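Local atomic coordinates of conserved uncharacterized protein (predicted phosphoesterase COG0622) (Streptococcus pneumoniae, PDB entry 3CK2), a protein that is of unknown function but probably acts as a metal-dependent phosphoesterase of the calcineurin-like superfamily and binds two manganese ions. Residues 152-157 with 171-176; 126-131 with 146-151; 39-44 with 60-65. All coordinates share one frame; numbering follows the deposited sequence.

Contact 1: 152-157 with 171-176. With SRT (S,R meso-tartaric acid), chain F.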
loop_
_atom_site.group_PDB
_atom_site.type_symbol
_atom_site.label_atom_id
_atom_site.label_comp_id
_atom_site.label_asym_id
_atom_site.label_seq_id
_atom_site.Cartn_x
_atom_site.Cartn_y
_atom_site.Cartn_z
ATOM N N ASP A 152 -13.510 6.757 -12.334
ATOM C CA ASP A 152 -14.801 7.108 -11.723
ATOM C C ASP A 152 -15.709 5.911 -11.439
ATOM O O ASP A 152 -16.503 5.959 -10.518
ATOM C CB ASP A 152 -15.543 8.154 -12.567
ATOM C CG ASP A 152 -14.983 9.566 -12.370
ATOM O OD1 ASP A 152 -14.694 9.955 -11.215
ATOM O OD2 ASP A 152 -14.820 10.293 -13.371
ATOM N N SER A 153 -15.552 4.829 -12.200
ATOM C CA SER A 153 -16.445 3.670 -12.126
ATOM C C SER A 153 -15.909 2.500 -11.298
ATOM O O SER A 153 -16.689 1.734 -10.720
ATOM C CB SER A 153 -16.729 3.183 -13.543
ATOM O OG SER A 153 -17.222 4.250 -14.323
ATOM N N TYR A 154 -14.590 2.368 -11.252
ATOM C CA TYR A 154 -13.920 1.209 -10.707
ATOM C C TYR A 154 -12.631 1.469 -9.984
ATOM O O TYR A 154 -11.858 2.282 -10.377
ATOM C CB TYR A 154 -13.580 0.250 -11.848
ATOM C CG TYR A 154 -14.768 -0.234 -12.599
ATOM C CD1 TYR A 154 -15.681 -1.059 -12.009
ATOM C CD2 TYR A 154 -14.994 0.163 -13.894
ATOM C CE1 TYR A 154 -16.765 -1.481 -12.678
ATOM C CE2 TYR A 154 -16.080 -0.256 -14.572
ATOM C CZ TYR A 154 -16.964 -1.074 -13.958
ATOM O OH TYR A 154 -18.059 -1.485 -14.618
ATOM N N PHE A 155 -12.397 0.700 -8.948
ATOM C CA PHE A 155 -11.051 0.347 -8.490
ATOM C C PHE A 155 -10.733 -1.057 -9.029
ATOM O O PHE A 155 -11.518 -1.992 -8.849
ATOM C CB PHE A 155 -10.953 0.231 -6.968
ATOM C CG PHE A 155 -11.275 1.477 -6.223
ATOM C CD1 PHE A 155 -10.506 2.622 -6.385
ATOM C CD2 PHE A 155 -12.316 1.492 -5.295
ATOM C CE1 PHE A 155 -10.779 3.763 -5.656
ATOM C CE2 PHE A 155 -12.604 2.652 -4.569
ATOM C CZ PHE A 155 -11.833 3.778 -4.741
ATOM N N LYS A 156 -9.575 -1.207 -9.667
ATOM C CA LYS A 156 -9.115 -2.520 -10.114
ATOM C C LYS A 156 -7.841 -2.827 -9.336
ATOM O O LYS A 156 -6.906 -2.046 -9.377
ATOM C CB LYS A 156 -8.871 -2.538 -11.638
ATOM C CG LYS A 156 -8.233 -3.852 -12.167
ATOM C CD LYS A 156 -9.095 -5.110 -11.833
ATOM C CE LYS A 156 -8.354 -6.413 -12.095
ATOM N NZ LYS A 156 -7.723 -6.358 -13.439
ATOM N N VAL A 157 -7.828 -3.935 -8.593
ATOM C CA VAL A 157 -6.637 -4.361 -7.833
ATOM C C VAL A 157 -6.027 -5.662 -8.371
ATOM O O VAL A 157 -6.707 -6.674 -8.527
ATOM C CB VAL A 157 -6.968 -4.546 -6.335
ATOM C CG1 VAL A 157 -5.717 -5.006 -5.555
ATOM C CG2 VAL A 157 -7.647 -3.248 -5.756
ATOM N N SER A 171 -6.865 -11.083 -7.903
ATOM C CA SER A 171 -7.310 -9.804 -8.481
ATOM C C SER A 171 -8.756 -9.528 -8.103
ATOM O O SER A 171 -9.521 -10.443 -7.962
ATOM C CB SER A 171 -7.174 -9.807 -9.998
ATOM O OG SER A 171 -5.823 -9.890 -10.331
ATOM N N LYS A 172 -9.106 -8.258 -7.909
ATOM C CA LYS A 172 -10.478 -7.856 -7.616
ATOM C C LYS A 172 -10.832 -6.574 -8.363
ATOM O O LYS A 172 -9.995 -5.711 -8.552
ATOM C CB LYS A 172 -10.670 -7.649 -6.109
ATOM C CG LYS A 172 -10.340 -8.895 -5.224
ATOM C CD LYS A 172 -11.340 -9.034 -4.098
ATOM C CE LYS A 172 -10.828 -9.834 -2.884
ATOM N NZ LYS A 172 -11.697 -9.549 -1.677
ATOM N N GLU A 173 -12.087 -6.462 -8.772
ATOM C CA GLU A 173 -12.604 -5.233 -9.339
ATOM C C GLU A 173 -13.786 -4.785 -8.506
ATOM O O GLU A 173 -14.686 -5.574 -8.290
ATOM C CB GLU A 173 -13.022 -5.421 -10.811
ATOM C CG GLU A 173 -13.535 -4.117 -11.417
ATOM C CD GLU A 173 -13.305 -3.983 -12.909
ATOM O OE1 GLU A 173 -13.929 -4.753 -13.664
ATOM O OE2 GLU A 173 -12.531 -3.062 -13.310
ATOM N N PHE A 174 -13.760 -3.531 -8.044
ATOM C CA PHE A 174 -14.844 -2.938 -7.253
ATOM C C PHE A 174 -15.504 -1.779 -8.011
ATOM O O PHE A 174 -14.820 -0.901 -8.535
ATOM C CB PHE A 174 -14.298 -2.395 -5.932
ATOM C CG PHE A 174 -13.518 -3.407 -5.117
ATOM C CD1 PHE A 174 -14.170 -4.265 -4.243
ATOM C CD2 PHE A 174 -12.139 -3.489 -5.211
ATOM C CE1 PHE A 174 -13.448 -5.197 -3.479
ATOM C CE2 PHE A 174 -11.418 -4.421 -4.470
ATOM C CZ PHE A 174 -12.080 -5.273 -3.596
ATOM N N SER A 175 -16.826 -1.748 -8.080
ATOM C CA SER A 175 -17.474 -0.559 -8.642
ATOM C C SER A 175 -17.752 0.473 -7.543
ATOM O O SER A 175 -18.072 0.128 -6.404
ATOM C CB SER A 175 -18.729 -0.893 -9.467
ATOM O OG SER A 175 -19.430 -1.953 -8.898
ATOM N N ARG A 176 -17.630 1.740 -7.926
ATOM C CA ARG A 176 -17.592 2.874 -7.001
ATOM C C ARG A 176 -18.894 3.692 -6.992
ATOM O O ARG A 176 -19.795 3.417 -7.778
ATOM C CB ARG A 176 -16.449 3.802 -7.398
ATOM C CG ARG A 176 -15.102 3.161 -7.485
ATOM C CD ARG A 176 -14.075 4.227 -7.859
ATOM N NE ARG A 176 -14.036 5.288 -6.854
ATOM C CZ ARG A 176 -13.263 6.367 -6.921
ATOM N NH1 ARG A 176 -13.295 7.264 -5.941
ATOM N NH2 ARG A 176 -12.446 6.542 -7.949
HETATM O O1 SRT F . -8.001 -8.927 -14.351
HETATM O O11 SRT F . -7.777 -11.113 -14.135
HETATM C C1 SRT F . -7.298 -9.967 -14.329
HETATM C C2 SRT F . -5.809 -9.823 -14.516
HETATM O O2 SRT F . -5.358 -8.847 -13.580
HETATM C C3 SRT F . -5.378 -9.334 -15.913
HETATM O O3 SRT F . -6.416 -9.560 -16.880
HETATM C C4 SRT F . -4.072 -9.964 -16.369
HETATM O O4 SRT F . -3.554 -9.559 -17.437
HETATM O O41 SRT F . -3.506 -10.847 -15.679
#

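Contact 2: 126-131 with 146-151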
loop_
_atom_site.group_PDB
_atom_site.type_symbol
_atom_site.label_atom_id
_atom_site.label_comp_id
_atom_site.label_asym_id
_atom_site.label_seq_id
_atom_site.Cartn_x
_atom_site.Cartn_y
_atom_site.Cartn_z
ATOM N N LEU A 126 -12.062 1.608 -0.407
ATOM C CA LEU A 126 -11.145 0.500 -0.660
ATOM C C LEU A 126 -10.062 0.447 0.422
ATOM O O LEU A 126 -9.318 1.437 0.617
ATOM C CB LEU A 126 -10.470 0.662 -2.018
ATOM C CG LEU A 126 -9.379 -0.343 -2.392
ATOM C CD1 LEU A 126 -9.945 -1.756 -2.522
ATOM C CD2 LEU A 126 -8.664 0.102 -3.654
ATOM N N PHE A 127 -10.003 -0.698 1.124
ATOM C CA PHE A 127 -8.924 -1.029 2.050
ATOM C C PHE A 127 -8.012 -2.075 1.401
ATOM O O PHE A 127 -8.474 -3.111 0.924
ATOM C CB PHE A 127 -9.462 -1.577 3.381
ATOM C CG PHE A 127 -10.262 -0.566 4.182
ATOM C CD1 PHE A 127 -9.679 0.135 5.240
ATOM C CD2 PHE A 127 -11.588 -0.325 3.883
ATOM C CE1 PHE A 127 -10.416 1.061 5.966
ATOM C CE2 PHE A 127 -12.324 0.602 4.612
ATOM C CZ PHE A 127 -11.722 1.305 5.639
ATOM N N LEU A 128 -6.714 -1.797 1.409
ATOM C CA LEU A 128 -5.734 -2.621 0.720
ATOM C C LEU A 128 -4.487 -2.807 1.561
ATOM O O LEU A 128 -3.871 -1.827 2.009
ATOM C CB LEU A 128 -5.337 -1.991 -0.629
ATOM C CG LEU A 128 -4.230 -2.653 -1.467
ATOM C CD1 LEU A 128 -4.725 -3.983 -2.074
ATOM C CD2 LEU A 128 -3.843 -1.703 -2.558
ATOM N N ASN A 129 -4.133 -4.080 1.743
ATOM C CA ASN A 129 -2.812 -4.482 2.183
ATOM C C ASN A 129 -2.185 -5.121 0.962
ATOM O O ASN A 129 -2.744 -6.085 0.391
ATOM C CB ASN A 129 -2.905 -5.463 3.362
ATOM C CG ASN A 129 -1.540 -5.744 4.003
ATOM O OD1 ASN A 129 -0.542 -5.912 3.313
ATOM N ND2 ASN A 129 -1.507 -5.806 5.328
ATOM N N PRO A 130 -1.031 -4.598 0.530
ATOM C CA PRO A 130 -0.439 -5.183 -0.674
ATOM C C PRO A 130 0.177 -6.582 -0.473
ATOM O O PRO A 130 0.649 -7.139 -1.426
ATOM C CB PRO A 130 0.655 -4.162 -1.033
ATOM C CG PRO A 130 1.098 -3.639 0.298
ATOM C CD PRO A 130 -0.188 -3.510 1.081
ATOM N N GLY A 131 0.133 -7.124 0.752
ATOM C CA GLY A 131 0.954 -8.243 1.176
ATOM C C GLY A 131 2.322 -7.792 1.639
ATOM O O GLY A 131 2.612 -6.583 1.713
ATOM N N ALA A 146 1.166 -4.657 -4.793
ATOM C CA ALA A 146 -0.144 -4.391 -5.411
ATOM C C ALA A 146 -0.103 -3.204 -6.384
ATOM O O ALA A 146 0.629 -2.225 -6.202
ATOM C CB ALA A 146 -1.259 -4.184 -4.307
ATOM N N ARG A 147 -0.885 -3.353 -7.438
ATOM C CA ARG A 147 -1.238 -2.289 -8.378
ATOM C C ARG A 147 -2.739 -1.982 -8.276
ATOM O O ARG A 147 -3.568 -2.899 -8.359
ATOM C CB ARG A 147 -0.911 -2.713 -9.801
ATOM C CG ARG A 147 -1.227 -1.635 -10.807
ATOM C CD ARG A 147 -0.887 -2.062 -12.216
ATOM N NE ARG A 147 -1.666 -3.240 -12.592
ATOM C CZ ARG A 147 -1.313 -4.127 -13.531
ATOM N NH1 ARG A 147 -0.186 -4.000 -14.210
ATOM N NH2 ARG A 147 -2.086 -5.164 -13.780
ATOM N N VAL A 148 -3.083 -0.715 -8.086
ATOM C CA VAL A 148 -4.478 -0.279 -8.138
ATOM C C VAL A 148 -4.699 0.660 -9.345
ATOM O O VAL A 148 -3.960 1.631 -9.522
ATOM C CB VAL A 148 -4.954 0.430 -6.818
ATOM C CG1 VAL A 148 -6.488 0.695 -6.870
ATOM C CG2 VAL A 148 -4.553 -0.381 -5.560
ATOM N N GLU A 149 -5.712 0.351 -10.158
ATOM C CA GLU A 149 -6.156 1.265 -11.223
ATOM C C GLU A 149 -7.466 1.944 -10.827
ATOM O O GLU A 149 -8.400 1.312 -10.329
ATOM C CB GLU A 149 -6.212 0.530 -12.547
ATOM C CG GLU A 149 -4.839 -0.089 -12.789
ATOM C CD GLU A 149 -4.640 -0.650 -14.164
ATOM O OE1 GLU A 149 -5.344 -1.636 -14.488
ATOM O OE2 GLU A 149 -3.766 -0.102 -14.903
ATOM N N ILE A 150 -7.476 3.268 -10.939
ATOM C CA ILE A 150 -8.560 4.061 -10.373
ATOM C C ILE A 150 -9.197 4.864 -11.468
ATOM O O ILE A 150 -8.504 5.567 -12.182
ATOM C CB ILE A 150 -8.094 5.052 -9.229
ATOM C CG1 ILE A 150 -7.315 4.332 -8.107
ATOM C CG2 ILE A 150 -9.290 5.822 -8.662
ATOM C CD1 ILE A 150 -5.894 4.826 -7.934
ATOM N N ASP A 151 -10.510 4.746 -11.606
ATOM C CA ASP A 151 -11.276 5.740 -12.366
ATOM C C ASP A 151 -12.640 5.973 -11.696
ATOM O O ASP A 151 -12.866 5.478 -10.582
ATOM C CB ASP A 151 -11.348 5.406 -13.869
ATOM C CG ASP A 151 -12.192 4.190 -14.186
ATOM O OD1 ASP A 151 -12.747 3.545 -13.298
ATOM O OD2 ASP A 151 -12.307 3.873 -15.381
#

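Contact 3: 39-44 with 60-65. With MN (manganese (II) ion), chain B.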
loop_
_atom_site.group_PDB
_atom_site.type_symbol
_atom_site.label_atom_id
_atom_site.label_comp_id
_atom_site.label_asym_id
_atom_site.label_seq_id
_atom_site.Cartn_x
_atom_site.Cartn_y
_atom_site.Cartn_z
ATOM N N ASN A 39 4.178 0.885 2.805
ATOM C CA ASN A 39 3.372 1.008 4.020
ATOM C C ASN A 39 4.121 0.624 5.310
ATOM O O ASN A 39 3.517 0.405 6.362
ATOM C CB ASN A 39 2.079 0.198 3.868
ATOM C CG ASN A 39 1.244 0.628 2.670
ATOM O OD1 ASN A 39 1.395 1.751 2.169
ATOM N ND2 ASN A 39 0.334 -0.271 2.209
ATOM N N GLY A 40 5.446 0.541 5.192
ATOM C CA GLY A 40 6.342 0.436 6.325
ATOM C C GLY A 40 6.962 -0.924 6.570
ATOM O O GLY A 40 6.738 -1.908 5.853
ATOM N N ASP A 41 7.736 -0.956 7.647
ATOM C CA ASP A 41 8.602 -2.080 8.012
ATOM C C ASP A 41 9.595 -2.360 6.892
ATOM O O ASP A 41 9.760 -3.491 6.462
ATOM C CB ASP A 41 7.761 -3.297 8.340
ATOM C CG ASP A 41 7.412 -3.404 9.781
ATOM O OD1 ASP A 41 7.676 -2.473 10.543
ATOM O OD2 ASP A 41 6.858 -4.480 10.135
ATOM N N SER A 42 10.238 -1.312 6.400
ATOM C CA SER A 42 11.317 -1.452 5.412
ATOM C C SER A 42 12.648 -1.789 6.066
ATOM O O SER A 42 13.495 -2.477 5.470
ATOM C CB SER A 42 11.459 -0.174 4.559
ATOM O OG SER A 42 11.751 0.951 5.325
ATOM N N GLU A 43 12.824 -1.271 7.285
ATOM C CA GLU A 43 14.067 -1.377 8.060
ATOM C C GLU A 43 15.221 -0.583 7.430
ATOM O O GLU A 43 16.375 -0.799 7.758
ATOM C CB GLU A 43 14.446 -2.823 8.324
ATOM C CG GLU A 43 13.360 -3.635 9.058
ATOM C CD GLU A 43 13.827 -5.073 9.304
ATOM O OE1 GLU A 43 15.048 -5.308 9.240
ATOM O OE2 GLU A 43 12.994 -5.980 9.521
ATOM N N LEU A 44 14.857 0.372 6.562
ATOM C CA LEU A 44 15.770 1.285 5.897
ATOM C C LEU A 44 15.726 2.636 6.602
ATOM O O LEU A 44 14.803 2.922 7.370
ATOM C CB LEU A 44 15.396 1.446 4.397
ATOM C CG LEU A 44 15.274 0.186 3.533
ATOM C CD1 LEU A 44 14.973 0.547 2.057
ATOM C CD2 LEU A 44 16.500 -0.753 3.655
ATOM N N ASN A 60 6.219 -0.680 12.858
ATOM C CA ASN A 60 6.762 -0.945 14.203
ATOM C C ASN A 60 8.233 -1.427 14.223
ATOM O O ASN A 60 8.906 -1.287 15.246
ATOM C CB ASN A 60 5.874 -1.904 14.986
ATOM C CG ASN A 60 5.741 -3.272 14.335
ATOM O OD1 ASN A 60 5.356 -3.360 13.176
ATOM N ND2 ASN A 60 5.997 -4.346 15.104
HETATM N N MSE A 61 8.708 -1.978 13.104
HETATM C CA MSE A 61 10.077 -2.487 12.960
HETATM C C MSE A 61 10.980 -1.462 12.259
HETATM O O MSE A 61 12.081 -1.793 11.858
HETATM C CB MSE A 61 10.111 -3.836 12.179
HETATM C CG MSE A 61 9.430 -4.997 12.879
HETATM SE SE MSE A 61 10.063 -5.279 14.706
HETATM C CE MSE A 61 9.072 -6.844 15.257
ATOM N N ASP A 62 10.499 -0.228 12.141
ATOM C CA ASP A 62 11.270 0.918 11.700
ATOM C C ASP A 62 11.650 1.720 12.935
ATOM O O ASP A 62 10.769 2.262 13.614
ATOM C CB ASP A 62 10.448 1.808 10.734
ATOM C CG ASP A 62 10.218 1.156 9.385
ATOM O OD1 ASP A 62 11.132 0.463 8.927
ATOM O OD2 ASP A 62 9.150 1.360 8.769
ATOM N N PHE A 63 12.939 1.773 13.248
ATOM C CA PHE A 63 13.381 2.316 14.529
ATOM C C PHE A 63 13.941 3.728 14.427
ATOM O O PHE A 63 13.894 4.459 15.395
ATOM C CB PHE A 63 14.350 1.363 15.217
ATOM C CG PHE A 63 13.730 0.026 15.540
ATOM C CD1 PHE A 63 12.643 -0.059 16.394
ATOM C CD2 PHE A 63 14.205 -1.136 14.980
ATOM C CE1 PHE A 63 12.059 -1.293 16.691
ATOM C CE2 PHE A 63 13.613 -2.378 15.290
ATOM C CZ PHE A 63 12.549 -2.443 16.124
ATOM N N TYR A 64 14.404 4.099 13.233
ATOM C CA TYR A 64 14.888 5.422 12.941
ATOM C C TYR A 64 13.747 6.430 12.965
ATOM O O TYR A 64 12.607 6.178 12.429
ATOM C CB TYR A 64 15.535 5.515 11.548
ATOM C CG TYR A 64 16.522 4.451 11.147
ATOM C CD1 TYR A 64 17.829 4.493 11.575
ATOM C CD2 TYR A 64 16.161 3.456 10.247
ATOM C CE1 TYR A 64 18.745 3.547 11.179
ATOM C CE2 TYR A 64 17.078 2.496 9.833
ATOM C CZ TYR A 64 18.366 2.549 10.306
ATOM O OH TYR A 64 19.282 1.598 9.894
ATOM N N ALA A 65 14.076 7.583 13.547
ATOM C CA ALA A 65 13.232 8.773 13.503
ATOM C C ALA A 65 13.099 9.254 12.052
ATOM O O ALA A 65 14.039 9.137 11.237
ATOM C CB ALA A 65 13.832 9.887 14.405
HETATM MN MN MN B . 6.345 -6.400 9.153
HETATM O O HOH W 1 9.567 2.097 6.300
HETATM O O HOH W 2 18.161 -0.898 9.667
HETATM O O HOH W 3 13.591 1.550 9.447
HETATM O O HOH W 4 7.198 -7.538 10.840
HETATM O O HOH W 5 4.625 -6.452 10.524
#

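Contact 1: 152-157 with 171-176
Arg176 lies across the ring of Phe155 at one end of an antiparallel beta hairpin, strand 154-160 with strand 172-175. The second strand is the edge of the larger sheet. The side chain of Arg176 can be followed outward from the backbone. Arg176 CB sits 3.8 Å from Asp152 O. CG reaches the rim of the Phe155 ring at CE2. Arg176 CD lies over the middle of that ring, 3.8 Å from its centroid, a CH-pi contact. The chain then bends at chi3 (60°). This lays the guanidinium over the same face, nearly flat on it, with the planes 18° apart. Arg176 NE comes to 3.4 Å from Phe155 CZ. At the tip, NH2 bonds to Asp151 O.

The backbones pair in the usual way. Phe155 N and Phe174 N each bond to the other residue's O. Val157 N gives a bond of 2.8 Å to Lys172 O, and Lys172 N bonds back to Val157 O. On the face with Phe155, Val157 and Phe174, Val157 CG2 meets the edge of the Phe174 ring. Leu126 and Leu121 of the second sheet cover this side.

The face with Tyr154, Lys156 and Glu173 is polar. The Glu173 carboxylate stacks over one face of the Tyr154 ring, 28° from parallel. Lys156 NZ gives a hydrogen bond of 2.7 Å to tartrate O1 and has a long, weak ion pair to Asp158. The Phe155 face is thus largely apolar, with Lys172 at its margin reaching Ala119 O. The lysine opposite is consistent with a pocket that suits an anion.

Contact 2: 126-131 with 146-151
The beta sandwich of the calcineurin-like fold closes here, where Leu126, Leu128 and Pro130 of one sheet meet Ala146 and Val148 of the other. Strand 125-130 belongs to the five-stranded sheet and strand 145-150 to the six-stranded one. The axes of segments 126-130 and 146-150 approach to 7.8 Å and run at 148° to each other. No hydrogen bond joins the two segments, so the contact is made by side chains alone, and all five are buried.

Leu128 and Val148 point at each other tip to tip. Leu128 CG lies anti to its own N (chi1 175°), which extends the side chain into the gap between the sheets. Leu128 CD2 then comes to 3.4 Å from Val148 CG2, closer than a usual methyl contact. Leu128 CD2 also reaches Ala146 CB at 4.0 Å. Val148 uses its other branch for Leu126: Val148 CG1 lies 3.9 Å from Leu126 CD2, and the two side chains pass alongside one another, running opposite ways. Ile9 of strand 7-12 also packs on Val148, while Phe155 touches Leu126. Val157 and Phe159 continue the apolar layer next to Leu128.

At the end nearer the metals, Pro130 CB rests 3.8 Å from Ala146 CB. Beside it Asn129 and Gly131 form an Asx turn, in which Asn129 OD1 accepts a 2.9 Å hydrogen bond from Gly131 N.

Contact 3: 39-44 with 60-65
The Tyr64 ring turns one edge to Glu43, whose O lies in the ring plane, 4.0 Å from Tyr64 CE2. Leu44 O approaches the same ring obliquely, 3.2 Å from Tyr64 CD2. Deeper in, the Asp41 carboxylate and the Asn60 amide cross obliquely, their planes 38° apart. These two loops carry part of the dinuclear metal centre of the calcineurin-like phosphoesterase fold. Loop 39-44 follows strand 35-38, and loop 60-65 follows strand 54-56.

Asp41 bridges the two manganese ions through OD2. One manganese ion lies 2.2 Å from Asp41 OD2. Two waters also bind it, and Asp14, His16 and His115 complete its site. Asn60 OD1 binds the other manganese ion together with His84 and His113. The second carboxylate oxygen of Asp41 is used differently. Asp41 OD1 accepts a 2.8 Å hydrogen bond from Met61 N, modelled as selenomethionine, on the syn side and 25° out of the carboxylate plane. This bond helps fix the rotation of the metal-binding carboxylate.

Asp62 stands behind as a second-shell residue and grips the backbone of the other loop. Asp62 OD2 takes Asp41 N at 2.9 Å from above the carboxylate plane, 42° out of it. Asp62 OD1 takes Glu43 N, also at 2.9 Å, nearly in line with the C-O bond. A water joins OD2 to Ser42 OG, and another joins OD1 to Leu44 O. Asp62 OD2 is 4.5 Å from Asp41 OD1, and each of these oxygens has its own backbone N-H donor. Glu43 OE2 turns to His16, a ligand of the first ion. At the outer end a water gives a hydrogen bond of 2.6 Å to Glu43 O and also bonds to Tyr64 OH.

How the contacts relate
Contacts 1 and 2 are neighbours, with centres 9 Å apart. Strands 145-150 and 154-160 follow each other in the chain and lie side by side in one sheet, where Glu149 N lies 2.8 Å from Lys156 O, probably hydrogen-bonded. Phe174 CE2 also packs 3.6 Å from Leu126 CD1, so the hairpin shares the apolar layer between the sheets. Contact 2 leads on to the metal centre: Pro130 CD lies 3.5 Å from Asn39 ND2 of contact 3. Contacts 1 and 3 sit on opposite sides of the chain's centre, their centres about 30 Å apart. The tartrate at contact 1 is therefore remote from the manganese ions of contact 3.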